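NDP-rhamnosyltransferase (Saccharopolyspora spinosa, PDB 3TSA) belongs to the GT-B glycosyltransferases, enzymes built from two Rossmann-like domains that face each other across a cleft. Local coordinates at residues L5-P10 against P104-L109; C123-R128 against D154-L159; G131-L136 against H167-L172; P137-R142 against R381-T386. One frame throughout, in Å; residues are numbered along the deposited sequence.

In the fold
All four contacts build on the N-terminal Rossmann-like domain, and contact 4 adds the last helix of the chain. Contacts 1 and 4 reach the parallel sheet of this domain through strands 3-7 and 138-141. They take its opposite faces, with centres about 17 Å apart and no touch between them. Helix 125-133 is shared by contacts 2 and 3, whose centres are about 12 Å apart. There Leu172 of contact 3 packs on Arg128 and His157 of contact 2. Contact 1 meets contact 2 through Ile126, which touches both Val7 and Tyr106. Contact 4 joins the group where Val138 packs on Gly127 and Gly131.

Contact 1 of 4, residues L5-P10 against P104-L109; sequences LVVPLP and PEYLRL
Leu5 and Leu109 meet through their methyl groups, and this is the tightly packed end of the contact. CD1 of Leu5 lies 3.8 Å from CD2 of Leu109. The second methyl of Leu5, CD2, is a little farther from the same Leu109 CD2, at 4.2 Å. Both side chains start with CG anti to the backbone N (chi1 -176° for Leu5 and 173° for Leu109), which sends the two forks toward each other. One helical turn before Leu109, Tyr106 meets Val7. CG1 of Val7 comes within 3.9 Å of ring carbon CE1 of Tyr106 on an oblique approach. Here helix 82-113 lies against strand 3-7, the first strand of the Rossmann-like N-terminal domain. The same helix leads on to strand 117-121, which is hydrogen-bonded to strand 3-7 in the parallel sheet. Ile126 of helix 125-133 packs on both Val7 and Tyr106. Leu109 also touches Leu33 of the sheet and Phe208 of the second subunit. The other end of the contact is looser and polar. No direct bond joins the segments there, and a water links the tyrosine hydroxyl to the chain just past the strand. Tyr106 OH gives its hydrogen to this water at 2.6 Å. The water lies in the plane of the ring, and it donates in turn to Pro8 O at 3.2 Å.

Contact 2 of 4, residues C123-R128 against D154-L159; sequences CALIGR and DRAHEL
Leu125 and Ala156 form the apolar half of the contact. The methyl CB of Ala156 sits against the forked end of Leu125, 3.6 Å from CD1 and 3.9 Å from CD2. CG of Leu125 is anti to its carbonyl carbon (chi1 -58°), and the fork reaches the helix 151-166 in this way. Phe152 and Leu160 of that helix also touch Leu125. This is helix-to-helix packing on one side of the Rossmann-like N-terminal domain, between helices 125-133 and 151-166.

The polar half is bridged by water. Arg128 NH2 and His157 NE2 are 4.1 Å apart and do not bond directly. One water joins them, 3.0 Å from Arg128 NH2 and 2.9 Å from His157 NE2. It lies in the plane of each group, although guanidinium and ring stand 81° apart. Arg128 NH2 also bonds to Pro173 O, and His157 ND1 to Asp161 OD1.

A salt bridge runs along helix 151-166, pointing away from helix 125-133. Arg155 NH1 meets Glu158 OE1 at 3.0 Å from above the carboxylate plane. Leu159 CD2 lies over the centre of the same guanidinium, whose NE bonds to Ser93.

The histidine probably feels opposing pulls. Asp161 would favour a positive ring, whereas Arg128 would disfavour it, and the water links the two nitrogens without direct contact.

Contact 3 of 4, residues G131-L136 against H167-L172; sequences GGLLDL and HGLTGL
The 3.0 Å bond from Leu136 N to Gly131 O closes the helix end beside Gly132, whose backbone receives Leu169 from across the contact. Asp135 N bonds back to Gly132 O at 3.2 Å, and Asp135 has positive phi. Together these make a Schellman motif at the end of helix 125-133. A second Schellman motif, with Gly168 at its positive-phi position, ends helix 151-166. The contact therefore joins two helix ends at the surface of the Rossmann-like N-terminal domain.

Leu169 does the closest packing. Its CD1 lies against bare backbone, 3.5 Å from both CA and C of Gly132, where no side chain intervenes. CD2 of the same leucine reaches Gly132 O at 3.9 Å. Cys164 of helix 151-166 also touches Leu169. Farther along the loop, Leu172 N bonds to Asp161 OD1, which ties the loop back to that helix.

Leu133 turns to the other partner, the ring of His167. Its chi1 of -91° is not a staggered value and may carry mild strain, and the fork lies over the ring. CD1 overhangs the CB and CG end of the histidine and is also 4.2 Å from Leu169 CD1. The other methyl makes a CH-pi contact: Leu133 CD2 stands 4.0 Å from the His167 ring centroid, 11° off the ring normal.

Contact 4 of 4, residues P137-R142 against R381-T386; sequences PVVLHR and RTLENT
Val139 packs its CG2 methyl against Leu383 and Thr386. Leu383 CD2 is 3.8 Å from Val139 CG2, and Thr386 CG2 is also 3.8 Å from it. The other methyl of the valine, CG1, adds a 4.0 Å contact to the same Leu383 CD2. The valine and leucine side chains cross at about a right angle, whereas Thr386 comes in obliquely. Pro137 extends the contact toward the chain end. Its CB and CG both rest on the carbonyl oxygen of Thr386, each 3.7 Å from Thr386 O.

Thr386 has a methyl and a hydroxyl that do different work. Its CG2 lies anti to the backbone N and faces Val139 and Pro137. The hydroxyl turns back to the preceding turn, and Thr386 OG1 donates to Thr382 O at 2.9 Å. The C=O...donor angle is 144°, with the donor tilted 32° from the carbonyl plane. Thr386 N adds a bond to Leu383 O at 3.1 Å. These bonds tie the threonine to the last turn while its methyl packs on the strand.

A C-terminal helix that returns to pack on the N-terminal domain is a known feature of GT-B enzymes. Here helix 376-385 reaches strand 138-141 on the face of the sheet away from helix 125-133. Leu383 also rests on Leu21 and Leu25 of helix 19-27. Val139 is flanked by Leu119 of strand 117-121 and by Leu177 and Leu179 of strand 177-180, and Thr382 touches Leu177 too.

Contact 1 of 4, residues L5-P10 against P104-L109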
loop_
_atom_site.group_PDB
_atom_site.type_symbol
_atom_site.label_atom_id
_atom_site.label_comp_id
_atom_site.label_asym_id
_atom_site.label_seq_id
_atom_site.Cartn_x
_atom_site.Cartn_y
_atom_site.Cartn_z
ATOM N N LEU A 5 14.261 3.788 6.999
ATOM C CA LEU A 5 14.652 2.418 6.562
ATOM C C LEU A 5 14.001 1.440 7.517
ATOM O O LEU A 5 14.272 1.561 8.755
ATOM C CB LEU A 5 16.181 2.220 6.581
ATOM C CG LEU A 5 16.746 0.886 6.060
ATOM C CD1 LEU A 5 16.330 0.620 4.606
ATOM C CD2 LEU A 5 18.299 0.884 6.143
ATOM N N VAL A 6 13.249 0.507 6.972
ATOM C CA VAL A 6 12.517 -0.428 7.761
ATOM C C VAL A 6 13.276 -1.760 7.744
ATOM O O VAL A 6 13.691 -2.252 6.657
ATOM C CB VAL A 6 11.135 -0.593 7.180
ATOM C CG1 VAL A 6 10.312 -1.648 7.981
ATOM C CG2 VAL A 6 10.476 0.770 7.088
ATOM N N VAL A 7 13.522 -2.303 8.936
ATOM C CA VAL A 7 14.365 -3.477 9.087
ATOM C C VAL A 7 13.531 -4.537 9.796
ATOM O O VAL A 7 13.449 -4.539 11.024
ATOM C CB VAL A 7 15.563 -3.132 9.946
ATOM C CG1 VAL A 7 16.514 -4.283 10.070
ATOM C CG2 VAL A 7 16.280 -1.895 9.361
ATOM N N PRO A 8 12.809 -5.384 9.017
ATOM C CA PRO A 8 11.999 -6.383 9.633
ATOM C C PRO A 8 12.751 -7.699 9.716
ATOM O O PRO A 8 13.795 -7.867 9.055
ATOM C CB PRO A 8 10.828 -6.474 8.675
ATOM C CG PRO A 8 11.461 -6.165 7.312
ATOM C CD PRO A 8 12.491 -5.174 7.581
ATOM N N LEU A 9 12.251 -8.616 10.544
ATOM C CA LEU A 9 12.684 -10.000 10.483
ATOM C C LEU A 9 12.119 -10.602 9.214
ATOM O O LEU A 9 11.069 -10.136 8.728
ATOM C CB LEU A 9 12.052 -10.785 11.618
ATOM C CG LEU A 9 12.746 -11.065 12.937
ATOM C CD1 LEU A 9 11.815 -12.089 13.610
ATOM C CD2 LEU A 9 14.161 -11.509 12.777
ATOM N N PRO A 10 12.787 -11.638 8.657
ATOM C CA PRO A 10 12.230 -12.157 7.420
ATOM C C PRO A 10 10.998 -13.008 7.646
ATOM O O PRO A 10 10.947 -14.110 7.153
ATOM C CB PRO A 10 13.348 -13.024 6.851
ATOM C CG PRO A 10 14.151 -13.436 8.060
ATOM C CD PRO A 10 13.982 -12.382 9.106
ATOM N N PRO A 104 27.534 -6.086 6.294
ATOM C CA PRO A 104 28.144 -5.362 5.184
ATOM C C PRO A 104 27.078 -4.865 4.199
ATOM O O PRO A 104 27.204 -3.729 3.710
ATOM C CB PRO A 104 29.095 -6.415 4.522
ATOM C CG PRO A 104 29.411 -7.373 5.576
ATOM C CD PRO A 104 28.142 -7.420 6.501
ATOM N N GLU A 105 26.060 -5.704 3.920
ATOM C CA GLU A 105 24.994 -5.244 2.988
ATOM C C GLU A 105 24.230 -4.087 3.583
ATOM O O GLU A 105 23.880 -3.134 2.832
ATOM C CB GLU A 105 24.032 -6.344 2.672
ATOM C CG GLU A 105 24.546 -7.296 1.665
ATOM C CD GLU A 105 23.674 -8.496 1.704
ATOM O OE1 GLU A 105 23.871 -9.341 2.632
ATOM O OE2 GLU A 105 22.742 -8.548 0.847
ATOM N N TYR A 106 23.929 -4.145 4.896
ATOM C CA TYR A 106 23.133 -3.051 5.526
ATOM C C TYR A 106 23.923 -1.798 5.604
ATOM O O TYR A 106 23.392 -0.695 5.462
ATOM C CB TYR A 106 22.542 -3.444 6.922
ATOM C CG TYR A 106 21.299 -4.387 6.850
ATOM C CD1 TYR A 106 19.963 -3.892 7.014
ATOM C CD2 TYR A 106 21.453 -5.747 6.597
ATOM C CE1 TYR A 106 18.830 -4.818 6.971
ATOM C CE2 TYR A 106 20.368 -6.628 6.546
ATOM C CZ TYR A 106 19.066 -6.150 6.715
ATOM O OH TYR A 106 18.024 -7.060 6.620
ATOM N N LEU A 107 25.247 -1.928 5.815
ATOM C CA LEU A 107 26.050 -0.694 5.878
ATOM C C LEU A 107 26.154 -0.051 4.496
ATOM O O LEU A 107 26.067 1.153 4.400
ATOM C CB LEU A 107 27.452 -0.993 6.415
ATOM C CG LEU A 107 27.523 -1.338 7.917
ATOM C CD1 LEU A 107 28.929 -1.920 8.149
ATOM C CD2 LEU A 107 27.345 -0.074 8.689
ATOM N N ARG A 108 26.266 -0.883 3.453
ATOM C CA ARG A 108 26.270 -0.352 2.052
ATOM C C ARG A 108 24.968 0.394 1.737
ATOM O O ARG A 108 24.956 1.496 1.178
ATOM C CB ARG A 108 26.489 -1.486 1.044
ATOM C CG ARG A 108 28.008 -1.775 0.933
ATOM C CD ARG A 108 28.328 -3.184 0.476
ATOM N NE ARG A 108 27.431 -3.738 -0.525
ATOM C CZ ARG A 108 27.111 -5.031 -0.607
ATOM N NH1 ARG A 108 27.630 -5.925 0.255
ATOM N NH2 ARG A 108 26.266 -5.429 -1.561
ATOM N N LEU A 109 23.877 -0.219 2.166
ATOM C CA LEU A 109 22.521 0.317 1.917
ATOM C C LEU A 109 22.359 1.624 2.670
ATOM O O LEU A 109 21.874 2.613 2.132
ATOM C CB LEU A 109 21.459 -0.710 2.295
ATOM C CG LEU A 109 19.986 -0.233 2.237
ATOM C CD1 LEU A 109 19.581 0.397 0.835
ATOM C CD2 LEU A 109 18.964 -1.295 2.647
HETATM O O HOH W 1 15.573 -6.194 7.008
#

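Contact 2 of 4, residues C123-R128 against D154-L159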
loop_
_atom_site.group_PDB
_atom_site.type_symbol
_atom_site.label_atom_id
_atom_site.label_comp_id
_atom_site.label_asym_id
_atom_site.label_seq_id
_atom_site.Cartn_x
_atom_site.Cartn_y
_atom_site.Cartn_z
ATOM N N CYS A 123 12.708 -8.138 17.166
ATOM C CA CYS A 123 13.680 -9.234 17.024
ATOM C C CYS A 123 14.752 -9.063 15.940
ATOM O O CYS A 123 15.711 -9.848 15.912
ATOM C CB CYS A 123 12.957 -10.477 16.681
ATOM S SG CYS A 123 11.938 -11.073 18.101
ATOM N N ALA A 124 14.650 -8.025 15.096
ATOM C CA ALA A 124 15.638 -7.881 14.035
ATOM C C ALA A 124 16.873 -7.159 14.576
ATOM O O ALA A 124 17.056 -5.951 14.402
ATOM C CB ALA A 124 15.019 -7.158 12.827
ATOM N N LEU A 125 17.719 -7.918 15.299
ATOM C CA LEU A 125 18.859 -7.366 15.952
ATOM C C LEU A 125 19.799 -6.615 15.052
ATOM O O LEU A 125 20.423 -5.682 15.535
ATOM C CB LEU A 125 19.638 -8.466 16.695
ATOM C CG LEU A 125 18.813 -9.235 17.749
ATOM C CD1 LEU A 125 19.645 -10.422 18.274
ATOM C CD2 LEU A 125 18.453 -8.222 18.796
ATOM N N ILE A 126 19.906 -7.007 13.781
ATOM C CA ILE A 126 20.713 -6.204 12.846
ATOM C C ILE A 126 20.358 -4.719 12.883
ATOM O O ILE A 126 21.249 -3.852 12.789
ATOM C CB ILE A 126 20.598 -6.741 11.406
ATOM C CG1 ILE A 126 21.430 -5.854 10.427
ATOM C CG2 ILE A 126 19.159 -6.716 10.930
ATOM C CD1 ILE A 126 22.884 -5.791 10.745
ATOM N N GLY A 127 19.055 -4.374 12.947
ATOM C CA GLY A 127 18.720 -2.943 12.990
ATOM C C GLY A 127 19.279 -2.150 14.169
ATOM O O GLY A 127 19.661 -0.984 14.068
ATOM N N ARG A 128 19.345 -2.804 15.312
ATOM C CA ARG A 128 19.951 -2.223 16.484
ATOM C C ARG A 128 21.502 -2.056 16.333
ATOM O O ARG A 128 22.052 -1.006 16.737
ATOM C CB ARG A 128 19.623 -3.028 17.725
ATOM C CG ARG A 128 18.115 -2.981 18.034
ATOM C CD ARG A 128 17.772 -3.845 19.236
ATOM N NE ARG A 128 18.306 -3.191 20.422
ATOM C CZ ARG A 128 18.263 -3.719 21.650
ATOM N NH1 ARG A 128 17.682 -4.902 21.845
ATOM N NH2 ARG A 128 18.789 -3.035 22.694
ATOM N N ASP A 154 18.858 -11.310 26.751
ATOM C CA ASP A 154 20.158 -11.553 27.412
ATOM C C ASP A 154 21.171 -12.152 26.453
ATOM O O ASP A 154 22.371 -11.791 26.534
ATOM C CB ASP A 154 19.971 -12.513 28.582
ATOM C CG ASP A 154 19.464 -11.796 29.847
ATOM O OD1 ASP A 154 19.341 -10.536 29.875
ATOM O OD2 ASP A 154 19.139 -12.513 30.810
ATOM N N ARG A 155 20.751 -13.109 25.628
ATOM C CA ARG A 155 21.642 -13.717 24.619
ATOM C C ARG A 155 22.022 -12.725 23.555
ATOM O O ARG A 155 23.165 -12.684 23.098
ATOM C CB ARG A 155 20.964 -14.981 24.063
ATOM C CG ARG A 155 21.785 -15.817 23.057
ATOM C CD ARG A 155 23.077 -16.386 23.771
ATOM N NE ARG A 155 23.782 -17.136 22.756
ATOM C CZ ARG A 155 25.022 -17.621 22.866
ATOM N NH1 ARG A 155 25.755 -17.407 23.960
ATOM N NH2 ARG A 155 25.502 -18.320 21.842
ATOM N N ALA A 156 21.074 -11.879 23.124
ATOM C CA ALA A 156 21.409 -10.828 22.165
ATOM C C ALA A 156 22.517 -9.873 22.671
ATOM O O ALA A 156 23.426 -9.474 21.921
ATOM C CB ALA A 156 20.150 -10.031 21.839
ATOM N N HIS A 157 22.439 -9.485 23.943
ATOM C CA HIS A 157 23.463 -8.642 24.573
ATOM C C HIS A 157 24.774 -9.449 24.690
ATOM O O HIS A 157 25.850 -8.931 24.343
ATOM C CB HIS A 157 22.975 -8.137 25.952
ATOM C CG HIS A 157 22.140 -6.894 25.828
ATOM N ND1 HIS A 157 22.680 -5.705 25.403
ATOM C CD2 HIS A 157 20.806 -6.692 25.927
ATOM C CE1 HIS A 157 21.719 -4.794 25.303
ATOM N NE2 HIS A 157 20.569 -5.372 25.616
ATOM N N GLU A 158 24.684 -10.706 25.106
ATOM C CA GLU A 158 25.923 -11.526 25.239
ATOM C C GLU A 158 26.731 -11.606 23.937
ATOM O O GLU A 158 27.965 -11.453 23.951
ATOM C CB GLU A 158 25.615 -12.907 25.748
ATOM C CG GLU A 158 26.845 -13.756 26.157
ATOM C CD GLU A 158 26.455 -15.226 26.424
ATOM O OE1 GLU A 158 25.238 -15.591 26.341
ATOM O OE2 GLU A 158 27.354 -16.028 26.738
ATOM N N LEU A 159 26.050 -11.823 22.815
ATOM C CA LEU A 159 26.706 -11.936 21.534
ATOM C C LEU A 159 27.019 -10.579 20.896
ATOM O O LEU A 159 28.065 -10.400 20.244
ATOM C CB LEU A 159 25.851 -12.739 20.584
ATOM C CG LEU A 159 25.603 -14.143 21.067
ATOM C CD1 LEU A 159 24.623 -14.761 20.187
ATOM C CD2 LEU A 159 26.959 -14.935 21.156
HETATM O O HOH W 2 18.445 -3.423 25.654
#

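Contact 3 of 4, residues G131-L136 against H167-L172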
loop_
_atom_site.group_PDB
_atom_site.type_symbol
_atom_site.label_atom_id
_atom_site.label_comp_id
_atom_site.label_asym_id
_atom_site.label_seq_id
_atom_site.Cartn_x
_atom_site.Cartn_y
_atom_site.Cartn_z
ATOM N N GLY A 131 21.966 0.787 13.849
ATOM C CA GLY A 131 21.763 2.031 14.537
ATOM C C GLY A 131 22.927 2.510 15.413
ATOM O O GLY A 131 23.219 3.693 15.424
ATOM N N GLY A 132 23.518 1.600 16.179
ATOM C CA GLY A 132 24.716 1.961 16.975
ATOM C C GLY A 132 25.907 2.355 16.096
ATOM O O GLY A 132 26.513 3.400 16.257
ATOM N N LEU A 133 26.224 1.499 15.154
ATOM C CA LEU A 133 27.375 1.714 14.285
ATOM C C LEU A 133 27.263 2.962 13.447
ATOM O O LEU A 133 28.273 3.621 13.154
ATOM C CB LEU A 133 27.565 0.471 13.426
ATOM C CG LEU A 133 28.489 -0.612 13.972
ATOM C CD1 LEU A 133 28.041 -1.055 15.371
ATOM C CD2 LEU A 133 28.508 -1.858 12.980
ATOM N N LEU A 134 26.047 3.311 13.044
ATOM C CA LEU A 134 25.831 4.524 12.247
ATOM C C LEU A 134 25.348 5.742 13.008
ATOM O O LEU A 134 25.079 6.820 12.418
ATOM C CB LEU A 134 24.876 4.198 11.081
ATOM C CG LEU A 134 25.511 3.220 10.053
ATOM C CD1 LEU A 134 24.561 2.929 8.954
ATOM C CD2 LEU A 134 26.845 3.758 9.444
ATOM N N ASP A 135 25.208 5.609 14.313
ATOM C CA ASP A 135 24.635 6.693 15.109
ATOM C C ASP A 135 23.305 7.240 14.527
ATOM O O ASP A 135 23.113 8.454 14.342
ATOM C CB ASP A 135 25.658 7.866 15.266
ATOM C CG ASP A 135 25.246 8.876 16.360
ATOM O OD1 ASP A 135 24.506 8.525 17.300
ATOM O OD2 ASP A 135 25.683 10.039 16.290
ATOM N N LEU A 136 22.389 6.333 14.174
ATOM C CA LEU A 136 21.032 6.743 13.793
ATOM C C LEU A 136 20.068 6.233 14.856
ATOM O O LEU A 136 20.250 5.106 15.354
ATOM C CB LEU A 136 20.660 6.106 12.458
ATOM C CG LEU A 136 21.584 6.453 11.271
ATOM C CD1 LEU A 136 21.391 5.380 10.181
ATOM C CD2 LEU A 136 21.321 7.873 10.793
ATOM N N HIS A 167 33.276 -1.421 18.035
ATOM C CA HIS A 167 33.085 -0.182 17.303
ATOM C C HIS A 167 32.898 1.016 18.202
ATOM O O HIS A 167 32.405 2.029 17.766
ATOM C CB HIS A 167 31.893 -0.315 16.321
ATOM C CG HIS A 167 32.043 -1.436 15.354
ATOM N ND1 HIS A 167 32.338 -1.228 14.025
ATOM C CD2 HIS A 167 31.905 -2.770 15.506
ATOM C CE1 HIS A 167 32.389 -2.395 13.402
ATOM N NE2 HIS A 167 32.149 -3.348 14.286
ATOM N N GLY A 168 33.331 0.935 19.451
ATOM C CA GLY A 168 33.379 2.138 20.307
ATOM C C GLY A 168 32.162 2.465 21.134
ATOM O O GLY A 168 32.104 3.524 21.759
ATOM N N LEU A 169 31.153 1.591 21.133
ATOM C CA LEU A 169 29.924 1.780 21.895
ATOM C C LEU A 169 30.007 1.065 23.235
ATOM O O LEU A 169 30.885 0.191 23.441
ATOM C CB LEU A 169 28.719 1.207 21.093
ATOM C CG LEU A 169 28.772 1.625 19.609
ATOM C CD1 LEU A 169 27.520 1.098 18.911
ATOM C CD2 LEU A 169 28.896 3.133 19.325
ATOM N N THR A 170 29.044 1.359 24.114
ATOM C CA THR A 170 28.930 0.680 25.413
ATOM C C THR A 170 28.549 -0.800 25.281
ATOM O O THR A 170 28.936 -1.662 26.097
ATOM C CB THR A 170 27.889 1.386 26.307
ATOM O OG1 THR A 170 28.431 2.649 26.736
ATOM C CG2 THR A 170 27.537 0.522 27.541
ATOM N N GLY A 171 27.821 -1.084 24.191
ATOM C CA GLY A 171 27.212 -2.396 23.950
ATOM C C GLY A 171 26.064 -2.112 22.961
ATOM O O GLY A 171 25.994 -1.026 22.351
ATOM N N LEU A 172 25.231 -3.119 22.756
ATOM C CA LEU A 172 24.024 -2.997 21.926
ATOM C C LEU A 172 23.155 -1.856 22.494
ATOM O O LEU A 172 22.765 -1.922 23.678
ATOM C CB LEU A 172 23.275 -4.318 22.019
ATOM C CG LEU A 172 22.151 -4.470 21.012
ATOM C CD1 LEU A 172 22.686 -4.496 19.569
ATOM C CD2 LEU A 172 21.573 -5.850 21.336
#

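Contact 4 of 4, residues P137-R142 against R381-T386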
loop_
_atom_site.group_PDB
_atom_site.type_symbol
_atom_site.label_atom_id
_atom_site.label_comp_id
_atom_site.label_asym_id
_atom_site.label_seq_id
_atom_site.Cartn_x
_atom_site.Cartn_y
_atom_site.Cartn_z
ATOM N N PRO A 137 18.998 7.017 15.101
ATOM C CA PRO A 137 17.884 6.670 16.017
ATOM C C PRO A 137 17.163 5.431 15.552
ATOM O O PRO A 137 16.952 5.253 14.337
ATOM C CB PRO A 137 17.013 7.923 15.989
ATOM C CG PRO A 137 17.300 8.578 14.700
ATOM C CD PRO A 137 18.730 8.268 14.376
ATOM N N VAL A 138 16.852 4.565 16.515
ATOM C CA VAL A 138 16.180 3.319 16.264
ATOM C C VAL A 138 14.850 3.377 16.979
ATOM O O VAL A 138 14.804 3.565 18.206
ATOM C CB VAL A 138 17.031 2.101 16.689
ATOM C CG1 VAL A 138 16.201 0.830 16.680
ATOM C CG2 VAL A 138 18.202 1.919 15.712
ATOM N N VAL A 139 13.783 3.164 16.217
ATOM C CA VAL A 139 12.466 3.012 16.825
ATOM C C VAL A 139 12.146 1.542 16.659
ATOM O O VAL A 139 12.058 1.019 15.513
ATOM C CB VAL A 139 11.421 3.863 16.099
ATOM C CG1 VAL A 139 9.980 3.548 16.650
ATOM C CG2 VAL A 139 11.672 5.428 16.296
ATOM N N LEU A 140 12.012 0.830 17.773
ATOM C CA LEU A 140 11.684 -0.587 17.701
ATOM C C LEU A 140 10.154 -0.721 17.492
ATOM O O LEU A 140 9.361 0.094 17.982
ATOM C CB LEU A 140 12.087 -1.357 19.012
ATOM C CG LEU A 140 13.571 -1.704 19.138
ATOM C CD1 LEU A 140 13.709 -2.774 20.271
ATOM C CD2 LEU A 140 14.180 -2.176 17.802
ATOM N N HIS A 141 9.752 -1.769 16.773
ATOM C CA HIS A 141 8.316 -2.053 16.556
ATOM C C HIS A 141 7.926 -3.471 16.973
ATOM O O HIS A 141 8.409 -4.446 16.389
ATOM C CB HIS A 141 7.996 -1.855 15.056
ATOM C CG HIS A 141 6.535 -1.755 14.770
ATOM N ND1 HIS A 141 5.742 -2.875 14.663
ATOM C CD2 HIS A 141 5.713 -0.686 14.601
ATOM C CE1 HIS A 141 4.491 -2.502 14.433
ATOM N NE2 HIS A 141 4.438 -1.185 14.408
ATOM N N ARG A 142 7.022 -3.592 17.942
ATOM C CA ARG A 142 6.468 -4.877 18.308
ATOM C C ARG A 142 5.404 -5.268 17.308
ATOM O O ARG A 142 4.608 -4.428 16.866
ATOM C CB ARG A 142 5.813 -4.774 19.686
ATOM C CG ARG A 142 6.903 -4.708 20.738
ATOM C CD ARG A 142 6.317 -4.413 22.127
ATOM N NE ARG A 142 7.450 -4.572 23.106
ATOM C CZ ARG A 142 7.508 -3.835 24.234
ATOM N NH1 ARG A 142 6.483 -2.994 24.579
ATOM N NH2 ARG A 142 8.600 -3.941 25.031
ATOM N N ARG A 381 4.247 12.134 13.827
ATOM C CA ARG A 381 4.861 13.204 14.643
ATOM C C ARG A 381 5.885 12.705 15.677
ATOM O O ARG A 381 7.002 13.268 15.810
ATOM C CB ARG A 381 3.742 14.034 15.310
ATOM C CG ARG A 381 4.189 14.943 16.414
ATOM C CD ARG A 381 5.074 16.123 15.972
ATOM N NE ARG A 381 4.335 17.187 15.276
ATOM C CZ ARG A 381 3.295 17.860 15.779
ATOM N NH1 ARG A 381 2.707 18.815 15.056
ATOM N NH2 ARG A 381 2.827 17.570 16.992
ATOM N N THR A 382 5.539 11.665 16.418
ATOM C CA THR A 382 6.495 11.098 17.331
ATOM C C THR A 382 7.773 10.701 16.603
ATOM O O THR A 382 8.867 10.968 17.110
ATOM C CB THR A 382 5.879 9.934 18.145
ATOM O OG1 THR A 382 4.664 10.434 18.673
ATOM C CG2 THR A 382 6.748 9.536 19.273
ATOM N N LEU A 383 7.636 10.119 15.405
ATOM C CA LEU A 383 8.810 9.652 14.680
ATOM C C LEU A 383 9.625 10.863 14.208
ATOM O O LEU A 383 10.856 10.840 14.218
ATOM C CB LEU A 383 8.368 8.793 13.453
ATOM C CG LEU A 383 7.647 7.470 13.818
ATOM C CD1 LEU A 383 7.387 6.515 12.640
ATOM C CD2 LEU A 383 8.466 6.764 14.729
ATOM N N GLU A 384 8.911 11.894 13.766
ATOM C CA GLU A 384 9.510 13.169 13.247
ATOM C C GLU A 384 10.408 13.726 14.355
ATOM O O GLU A 384 11.521 14.198 14.065
ATOM C CB GLU A 384 8.407 14.177 12.815
ATOM C CG GLU A 384 7.675 13.782 11.430
ATOM C CD GLU A 384 6.517 14.741 11.051
ATOM O OE1 GLU A 384 6.319 15.640 11.906
ATOM O OE2 GLU A 384 5.805 14.589 9.973
ATOM N N ASN A 385 9.946 13.636 15.607
ATOM C CA ASN A 385 10.695 14.230 16.758
ATOM C C ASN A 385 11.899 13.428 17.206
ATOM O O ASN A 385 12.785 13.981 17.875
ATOM C CB ASN A 385 9.786 14.481 17.960
ATOM C CG ASN A 385 8.726 15.507 17.682
ATOM O OD1 ASN A 385 8.783 16.237 16.697
ATOM N ND2 ASN A 385 7.729 15.565 18.552
ATOM N N THR A 386 11.929 12.149 16.799
ATOM C CA THR A 386 12.985 11.193 17.101
ATOM C C THR A 386 14.012 11.193 15.956
ATOM O O THR A 386 15.239 11.203 16.214
ATOM C CB THR A 386 12.343 9.781 17.231
ATOM O OG1 THR A 386 11.271 9.802 18.191
ATOM C CG2 THR A 386 13.333 8.663 17.539
#